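Local coordinates for type IV pilin structural subunit (Pseudomonas aeruginosa, PDB 3JYZ), which serves as the structural subunit of the type IV pilus, probably packing with many copies of itself to build the filament, at residues A[56-61]-A[73-78]; A[9-14]-A[77-82]. All coordinates share one frame; numbering follows the deposited sequence.

Interaction 1: A[56-61]-A[73-78]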
ATOM      1  N   TYR A  56      -6.490 -11.797  -9.163  1.00 14.82           N
ATOM      2  CA  TYR A  56      -6.685 -10.390  -9.488  1.00 15.46           C
ATOM      3  C   TYR A  56      -5.439  -9.571  -9.164  1.00 13.16           C
ATOM      4  O   TYR A  56      -5.400  -8.493  -9.683  1.00 12.67           O
ATOM      5  CB  TYR A  56      -7.893  -9.828  -8.738  1.00 18.16           C
ATOM      6  CG  TYR A  56      -9.208 -10.465  -9.128  1.00 22.46           C
ATOM      7  CD1 TYR A  56      -9.501 -10.736 -10.460  1.00 24.14           C
ATOM      8  CD2 TYR A  56     -10.153 -10.793  -8.167  1.00 24.57           C
ATOM      9  CE1 TYR A  56     -10.701 -11.318 -10.820  1.00 25.59           C
ATOM     10  CE2 TYR A  56     -11.358 -11.375  -8.519  1.00 25.64           C
ATOM     11  CZ  TYR A  56     -11.626 -11.636  -9.846  1.00 27.20           C
ATOM     12  OH  TYR A  56     -12.823 -12.213 -10.203  1.00 30.34           O
ATOM     13  N   VAL A  57      -4.563 -10.047  -8.383  1.00 11.21           N
ATOM     14  CA  VAL A  57      -3.389  -9.327  -7.949  1.00 10.54           C
ATOM     15  C   VAL A  57      -2.106  -9.979  -8.443  1.00 10.58           C
ATOM     16  O   VAL A  57      -1.898 -11.082  -8.185  1.00 10.81           O
ATOM     17  CB  VAL A  57      -3.352  -9.207  -6.453  1.00 10.21           C
ATOM     18  CG1 VAL A  57      -2.118  -8.471  -6.001  1.00 10.79           C
ATOM     19  CG2 VAL A  57      -4.573  -8.473  -6.033  1.00 10.71           C
ATOM     20  N   THR A  58      -1.333  -9.231  -9.209  1.00 10.39           N
ATOM     21  CA  THR A  58      -0.033  -9.698  -9.689  1.00 10.38           C
ATOM     22  C   THR A  58       0.979  -9.727  -8.551  1.00  9.82           C
ATOM     23  O   THR A  58       1.694 -10.711  -8.366  1.00 10.75           O
ATOM     24  CB  THR A  58       0.492  -8.788 -10.808  1.00 12.22           C
ATOM     25  OG1 THR A  58      -0.314  -8.974 -11.976  1.00 14.75           O
ATOM     26  CG2 THR A  58       1.948  -9.102 -11.151  1.00 13.15           C
ATOM     27  N   SER A  59       1.020  -8.657  -7.765  1.00  8.96           N
ATOM     28  CA  SER A  59       2.050  -8.523  -6.750  1.00  8.03           C
ATOM     29  C   SER A  59       1.680  -7.484  -5.707  1.00  7.85           C
ATOM     30  O   SER A  59       0.930  -6.546  -5.988  1.00  8.25           O
ATOM     31  CB  SER A  59       3.388  -8.157  -7.403  1.00  9.08           C
ATOM     32  OG  SER A  59       3.296  -6.936  -8.121  1.00  9.82           O
ATOM     33  N   VAL A  60       2.210  -7.678  -4.503  1.00  7.11           N
ATOM     34  CA  VAL A  60       2.079  -6.730  -3.404  1.00  7.03           C
ATOM     35  C   VAL A  60       3.494  -6.598  -2.874  1.00  7.15           C
ATOM     36  O   VAL A  60       3.984  -7.490  -2.184  1.00  8.80           O
ATOM     37  CB  VAL A  60       1.169  -7.295  -2.302  1.00  7.40           C
ATOM     38  CG1 VAL A  60       1.048  -6.309  -1.147  1.00  8.45           C
ATOM     39  CG2 VAL A  60      -0.214  -7.642  -2.877  1.00  8.44           C
ATOM     40  N   LEU A  61       4.166  -5.506  -3.228  1.00  6.15           N
ATOM     41  CA  LEU A  61       5.596  -5.397  -2.941  1.00  6.61           C
ATOM     42  C   LEU A  61       5.934  -4.172  -2.108  1.00  7.30           C
ATOM     43  O   LEU A  61       5.432  -3.072  -2.358  1.00  7.41           O
ATOM     44  CB  LEU A  61       6.401  -5.374  -4.245  1.00  6.92           C
ATOM     45  CG  LEU A  61       6.478  -6.724  -4.963  1.00  8.34           C
ATOM     46  CD1 LEU A  61       7.013  -6.536  -6.376  1.00  9.89           C
ATOM     47  CD2 LEU A  61       7.331  -7.729  -4.190  1.00  8.51           C
ATOM     48  N   THR A  73      -0.044  -4.291  -7.538  1.00  7.90           N
ATOM     49  CA  THR A  73      -0.215  -4.332  -8.982  1.00  8.72           C
ATOM     50  C   THR A  73      -1.292  -5.351  -9.314  1.00  9.19           C
ATOM     51  O   THR A  73      -1.216  -6.505  -8.900  1.00  9.53           O
ATOM     52  CB  THR A  73       1.109  -4.713  -9.671  1.00 10.18           C
ATOM     53  OG1 THR A  73       2.107  -3.731  -9.362  1.00 10.51           O
ATOM     54  CG2 THR A  73       0.922  -4.809 -11.196  1.00 10.55           C
ATOM     55  N   TYR A  74      -2.309  -4.921 -10.055  1.00  9.45           N
ATOM     56  CA  TYR A  74      -3.435  -5.784 -10.392  1.00  9.70           C
ATOM     57  C   TYR A  74      -3.280  -6.431 -11.760  1.00 11.97           C
ATOM     58  O   TYR A  74      -2.617  -5.879 -12.627  1.00 13.43           O
ATOM     59  CB  TYR A  74      -4.723  -4.960 -10.367  1.00 10.74           C
ATOM     60  CG  TYR A  74      -5.076  -4.558  -8.966  1.00  9.87           C
ATOM     61  CD1 TYR A  74      -5.862  -5.374  -8.180  1.00 10.11           C
ATOM     62  CD2 TYR A  74      -4.578  -3.386  -8.413  1.00 10.12           C
ATOM     63  CE1 TYR A  74      -6.178  -5.030  -6.884  1.00 10.06           C
ATOM     64  CE2 TYR A  74      -4.887  -3.030  -7.107  1.00 10.35           C
ATOM     65  CZ  TYR A  74      -5.693  -3.857  -6.355  1.00  9.52           C
ATOM     66  OH  TYR A  74      -6.025  -3.545  -5.051  1.00  9.62           O
ATOM     67  N   VAL A  75      -3.887  -7.601 -11.934  1.00 12.68           N
ATOM     68  CA  VAL A  75      -3.932  -8.230 -13.251  1.00 14.20           C
ATOM     69  C   VAL A  75      -5.041  -7.523 -14.028  1.00 16.04           C
ATOM     70  O   VAL A  75      -6.228  -7.795 -13.829  1.00 15.89           O
ATOM     71  CB  VAL A  75      -4.189  -9.745 -13.164  1.00 14.22           C
ATOM     72  CG1 VAL A  75      -3.951 -10.397 -14.533  1.00 15.04           C
ATOM     73  CG2 VAL A  75      -3.281 -10.383 -12.099  1.00 13.65           C
ATOM     74  N   ALA A  76      -4.639  -6.592 -14.884  1.00 17.56           N
ATOM     75  CA  ALA A  76      -5.590  -5.688 -15.526  1.00 19.34           C
ATOM     76  C   ALA A  76      -6.746  -6.418 -16.211  1.00 20.36           C
ATOM     77  O   ALA A  76      -7.904  -6.049 -16.042  1.00 20.91           O
ATOM     78  CB  ALA A  76      -4.881  -4.771 -16.492  1.00 20.49           C
ATOM     79  N   ASP A  77      -6.454  -7.469 -16.967  1.00 21.18           N
ATOM     80  CA  ASP A  77      -7.526  -8.106 -17.727  1.00 22.11           C
ATOM     81  C   ASP A  77      -8.411  -9.080 -16.930  1.00 21.95           C
ATOM     82  O   ASP A  77      -9.416  -9.579 -17.446  1.00 22.62           O
ATOM     83  CB  ASP A  77      -6.998  -8.727 -19.028  1.00 23.70           C
ATOM     84  CG  ASP A  77      -6.110  -9.935 -18.794  1.00 25.77           C
ATOM     85  OD1 ASP A  77      -5.952 -10.362 -17.630  1.00 25.75           O
ATOM     86  OD2 ASP A  77      -5.579 -10.466 -19.790  1.00 26.92           O
ATOM     87  N   GLN A  78      -8.057  -9.340 -15.674  1.00 21.07           N
ATOM     88  CA  GLN A  78      -8.921 -10.119 -14.797  1.00 21.61           C
ATOM     89  C   GLN A  78      -9.801  -9.191 -13.962  1.00 22.25           C
ATOM     90  O   GLN A  78     -10.919  -9.542 -13.579  1.00 23.72           O
ATOM     91  CB  GLN A  78      -8.109 -11.039 -13.875  1.00 21.44           C
ATOM     92  CG  GLN A  78      -7.152 -12.003 -14.589  1.00 21.20           C
ATOM     93  CD  GLN A  78      -7.860 -12.996 -15.499  1.00 22.45           C
ATOM     94  OE1 GLN A  78      -8.905 -13.549 -15.148  1.00 23.60           O
ATOM     95  NE2 GLN A  78      -7.282 -13.235 -16.669  1.00 22.24           N
TER
HETATM   96  O   HOH W   1       3.492  -4.412  -7.063  1.00  9.03           O
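Thr58 and Ser59 both turn their amide N-H toward the carbonyl oxygen of Thr73, and this doubled pairing fixes the register of 56-61 against 73-78. Thr58 N lies 2.7 Å from Thr73 O with a bent N-H...O angle of 135°, whereas the Ser59 N bond to the same oxygen is straighter but long and weak. The return bond, Thr73 N to Ser59 O at 2.9 Å, closes the hydrogen-bonded pair Ser59-Thr73. On one face of that pair a water joins the two hydroxyls, 2.7 Å from Ser59 OG and 2.8 Å from Thr73 OG1.

Beyond the non-hydrogen-bonded pair Val57-Tyr74, Val75 N donates to Tyr56 O, approaching from above the carbonyl plane (48° out of it). Followed outward, the Tyr74 side chain first passes this same oxygen: CB and CD1 both lie near Tyr56 O, and CE1 then meets Val57 CG2 at 3.9 Å. At its tip, OH leaves the hairpin to hydrogen-bond the carbonyl of Val11 in helix 4-28.

Tyr56 CG stands anti to its carbonyl carbon (chi1 -64°), and the ring reaches across to Gln78. There Gln78 CB sits at the ring edge, in plane, 3.7 Å from Tyr56 CD1, and the backbone O of Gln78 lies near CE1, oblique to the ring. Thr58 OG1 touches Val75 CG2, the side chains crossing at about a right angle. The one-residue register shift between Val57 and Ser59, with two residues facing Thr73, defines a classic beta bulge in the antiparallel hairpin of strands 57-62 and 70-74.

Interaction 2: A[9-14]-A[77-82]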
ATOM      1  N   THR A   9     -14.802  -3.881  -6.583  1.00 14.52           N
ATOM      2  CA  THR A   9     -14.893  -4.974  -5.644  1.00 16.97           C
ATOM      3  C   THR A   9     -13.658  -5.864  -5.808  1.00 15.87           C
ATOM      4  O   THR A   9     -13.096  -6.338  -4.822  1.00 16.11           O
ATOM      5  CB  THR A   9     -16.223  -5.739  -5.806  1.00 22.04           C
ATOM      6  OG1 THR A   9     -17.099  -5.366  -4.732  1.00 25.71           O
ATOM      7  CG2 THR A   9     -15.986  -7.225  -5.760  1.00 23.77           C
ATOM      8  N   ARG A  10     -13.208  -6.044  -7.029  1.00 14.50           N
ATOM      9  CA  ARG A  10     -11.996  -6.816  -7.272  1.00 14.90           C
ATOM     10  C   ARG A  10     -10.742  -6.078  -6.800  1.00 13.13           C
ATOM     11  O   ARG A  10      -9.828  -6.691  -6.251  1.00 13.20           O
ATOM     12  CB  ARG A  10     -11.908  -7.236  -8.742  1.00 17.10           C
ATOM     13  CG  ARG A  10     -13.014  -8.219  -9.104  1.00 18.66           C
ATOM     14  CD  ARG A  10     -13.148  -8.444 -10.595  1.00 19.85           C
ATOM     15  NE  ARG A  10     -14.311  -9.276 -10.882  1.00 21.40           N
ATOM     16  CZ  ARG A  10     -14.726  -9.591 -12.106  1.00 22.66           C
ATOM     17  NH1 ARG A  10     -14.071  -9.153 -13.169  1.00 22.72           N
ATOM     18  NH2 ARG A  10     -15.804 -10.354 -12.259  1.00 23.33           N
ATOM     19  N   VAL A  11     -10.715  -4.760  -6.985  1.00 12.33           N
ATOM     20  CA  VAL A  11      -9.621  -3.945  -6.455  1.00 11.58           C
ATOM     21  C   VAL A  11      -9.589  -4.022  -4.920  1.00 11.64           C
ATOM     22  O   VAL A  11      -8.519  -4.108  -4.318  1.00 11.93           O
ATOM     23  CB  VAL A  11      -9.707  -2.479  -6.955  1.00 11.41           C
ATOM     24  CG1 VAL A  11      -8.657  -1.622  -6.270  1.00 11.30           C
ATOM     25  CG2 VAL A  11      -9.527  -2.426  -8.468  1.00 11.69           C
ATOM     26  N   SER A  12     -10.759  -4.022  -4.289  1.00 12.95           N
ATOM     27  CA  SER A  12     -10.823  -4.180  -2.832  1.00 13.96           C
ATOM     28  C   SER A  12     -10.191  -5.483  -2.344  1.00 15.14           C
ATOM     29  O   SER A  12      -9.590  -5.507  -1.267  1.00 13.51           O
ATOM     30  CB  SER A  12     -12.263  -4.072  -2.329  1.00 15.24           C
ATOM     31  OG  SER A  12     -12.685  -2.720  -2.342  1.00 17.46           O
ATOM     32  N   GLU A  13     -10.346  -6.540  -3.102  1.00 17.45           N
ATOM     33  CA  GLU A  13      -9.653  -7.756  -2.741  1.00 19.83           C
ATOM     34  C   GLU A  13      -8.208  -7.607  -2.558  1.00 19.07           C
ATOM     35  O   GLU A  13      -7.682  -8.202  -1.693  1.00 18.85           O
ATOM     36  CB  GLU A  13      -9.976  -8.873  -3.746  1.00 23.54           C
ATOM     37  CG  GLU A  13     -11.436  -9.245  -3.614  1.00 27.87           C
ATOM     38  CD  GLU A  13     -11.692 -10.711  -3.237  1.00 31.37           C
ATOM     39  OE1 GLU A  13     -12.286 -11.000  -2.143  1.00 31.38           O
ATOM     40  OE2 GLU A  13     -11.298 -11.571  -4.095  1.00 33.55           O
ATOM     41  N   GLY A  14      -7.539  -6.827  -3.416  1.00 17.94           N
ATOM     42  CA  GLY A  14      -6.119  -6.560  -3.301  1.00 18.42           C
ATOM     43  C   GLY A  14      -5.738  -5.881  -2.002  1.00 17.70           C
ATOM     44  O   GLY A  14      -4.669  -6.122  -1.441  1.00 17.36           O
ATOM     45  N   ASP A  77      -6.454  -7.469 -16.967  1.00 21.18           N
ATOM     46  CA  ASP A  77      -7.526  -8.106 -17.727  1.00 22.11           C
ATOM     47  C   ASP A  77      -8.411  -9.080 -16.930  1.00 21.95           C
ATOM     48  O   ASP A  77      -9.416  -9.579 -17.446  1.00 22.62           O
ATOM     49  CB  ASP A  77      -6.998  -8.727 -19.028  1.00 23.70           C
ATOM     50  CG  ASP A  77      -6.110  -9.935 -18.794  1.00 25.77           C
ATOM     51  OD1 ASP A  77      -5.952 -10.362 -17.630  1.00 25.75           O
ATOM     52  OD2 ASP A  77      -5.579 -10.466 -19.790  1.00 26.92           O
ATOM     53  N   GLN A  78      -8.057  -9.340 -15.674  1.00 21.07           N
ATOM     54  CA  GLN A  78      -8.921 -10.119 -14.797  1.00 21.61           C
ATOM     55  C   GLN A  78      -9.801  -9.191 -13.962  1.00 22.25           C
ATOM     56  O   GLN A  78     -10.919  -9.542 -13.579  1.00 23.72           O
ATOM     57  CB  GLN A  78      -8.109 -11.039 -13.875  1.00 21.44           C
ATOM     58  CG  GLN A  78      -7.152 -12.003 -14.589  1.00 21.20           C
ATOM     59  CD  GLN A  78      -7.860 -12.996 -15.499  1.00 22.45           C
ATOM     60  OE1 GLN A  78      -8.905 -13.549 -15.148  1.00 23.60           O
ATOM     61  NE2 GLN A  78      -7.282 -13.235 -16.669  1.00 22.24           N
ATOM     62  N   VAL A  79      -9.281  -8.002 -13.676  1.00 20.91           N
ATOM     63  CA  VAL A  79      -9.989  -7.044 -12.843  1.00 20.11           C
ATOM     64  C   VAL A  79     -10.928  -6.178 -13.676  1.00 21.75           C
ATOM     65  O   VAL A  79     -12.045  -5.886 -13.246  1.00 22.97           O
ATOM     66  CB  VAL A  79      -8.993  -6.146 -12.081  1.00 18.34           C
ATOM     67  CG1 VAL A  79      -9.730  -5.100 -11.264  1.00 18.48           C
ATOM     68  CG2 VAL A  79      -8.111  -6.993 -11.186  1.00 18.57           C
ATOM     69  N   GLY A  80     -10.472  -5.781 -14.862  1.00 21.57           N
ATOM     70  CA  GLY A  80     -11.221  -4.869 -15.715  1.00 21.25           C
ATOM     71  C   GLY A  80     -10.599  -3.482 -15.812  1.00 21.68           C
ATOM     72  O   GLY A  80     -11.309  -2.488 -15.979  1.00 22.50           O
ATOM     73  N   LEU A  81      -9.274  -3.409 -15.719  1.00 21.48           N
ATOM     74  CA  LEU A  81      -8.568  -2.135 -15.684  1.00 20.74           C
ATOM     75  C   LEU A  81      -7.764  -1.881 -16.952  1.00 22.58           C
ATOM     76  O   LEU A  81      -7.430  -2.819 -17.676  1.00 23.31           O
ATOM     77  CB  LEU A  81      -7.601  -2.115 -14.499  1.00 18.80           C
ATOM     78  CG  LEU A  81      -8.215  -2.220 -13.109  1.00 17.62           C
ATOM     79  CD1 LEU A  81      -7.136  -2.608 -12.108  1.00 16.94           C
ATOM     80  CD2 LEU A  81      -8.886  -0.911 -12.712  1.00 17.48           C
ATOM     81  N   PRO A  82      -7.430  -0.609 -17.221  1.00 22.89           N
ATOM     82  CA  PRO A  82      -6.511  -0.290 -18.318  1.00 23.74           C
ATOM     83  C   PRO A  82      -5.157  -0.961 -18.088  1.00 24.28           C
ATOM     84  O   PRO A  82      -4.761  -1.174 -16.935  1.00 23.29           O
ATOM     85  CB  PRO A  82      -6.368   1.234 -18.233  1.00 23.60           C
ATOM     86  CG  PRO A  82      -7.608   1.692 -17.542  1.00 23.32           C
ATOM     87  CD  PRO A  82      -7.959   0.602 -16.568  1.00 22.63           C
TER
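The long N-terminal helix 4-28 of the pilin packs here against the short helix 76-79 and the turn that follows it, and Arg10, Val11 and Val79 carry most of the contact. Val79 points CG1 between two neighbours on the long helix: Val11 CG2 at 3.9 Å and Arg10 CB at 4.0 Å. This methyl lies anti to the Val79 backbone N (chi1 177°), while on the other side Val11 presents the branch that stands beside its own N. The two valine side chains cross at about a right angle, and a single methyl of each makes the touch. Farther along, Leu81 CD1 approaches Val11 CG2 at 4.4 Å, a looser apolar contact.

In the pilin fold the N-terminal helix lies against the antiparallel sheet, and the hairpin takes part in this packing too: the Tyr74 side chain, from strand 70-74, touches both Val79 and Leu81. Val7, one turn earlier on the helix, meets the same two residues, extending the apolar patch toward the N terminus.

Arg10 takes a different course. From CG to NE its chain is extended (chi3 -174°), which carries the guanidinium past Val79 to the C-terminal end of helix 76-79. NH1 comes 3.2 Å from Gln78 O and 3.8 Å from Val79 O, both carbonyls lying oblique to the guanidinium plane. Val79 O is buried by the contact and has no hydrogen-bonding partner in the model, so the nearby positive charge may offset part of its polarity. Gly80, with positive phi, is the first residue to leave helical angles, and the chain turns there from the short helix toward Leu81.

Overall arrangement
Interactions 1 and 2 are neighbours, their centres about 7 Å apart on the same side of the chain's centre. Segment 9-14 comes first in the sequence, on helix 4-28; 56-61 follows on the first hairpin strand; 73-78 and 77-82 then overlap at Asp77 and Gln78, so both contacts use the short helix 76-79, which follows strand 70-74. Among the links between them are the Tyr74-Val11 tie, the packing of Tyr56 OH near Arg10 NE and of Tyr56 O on Val79 CG2, and a probable hydrogen bond of 3.0 Å between Ala76 O and Leu81 N. Edge strand 57-62, strand 70-74 and helix 76-79 are thus all brought against helix 4-28.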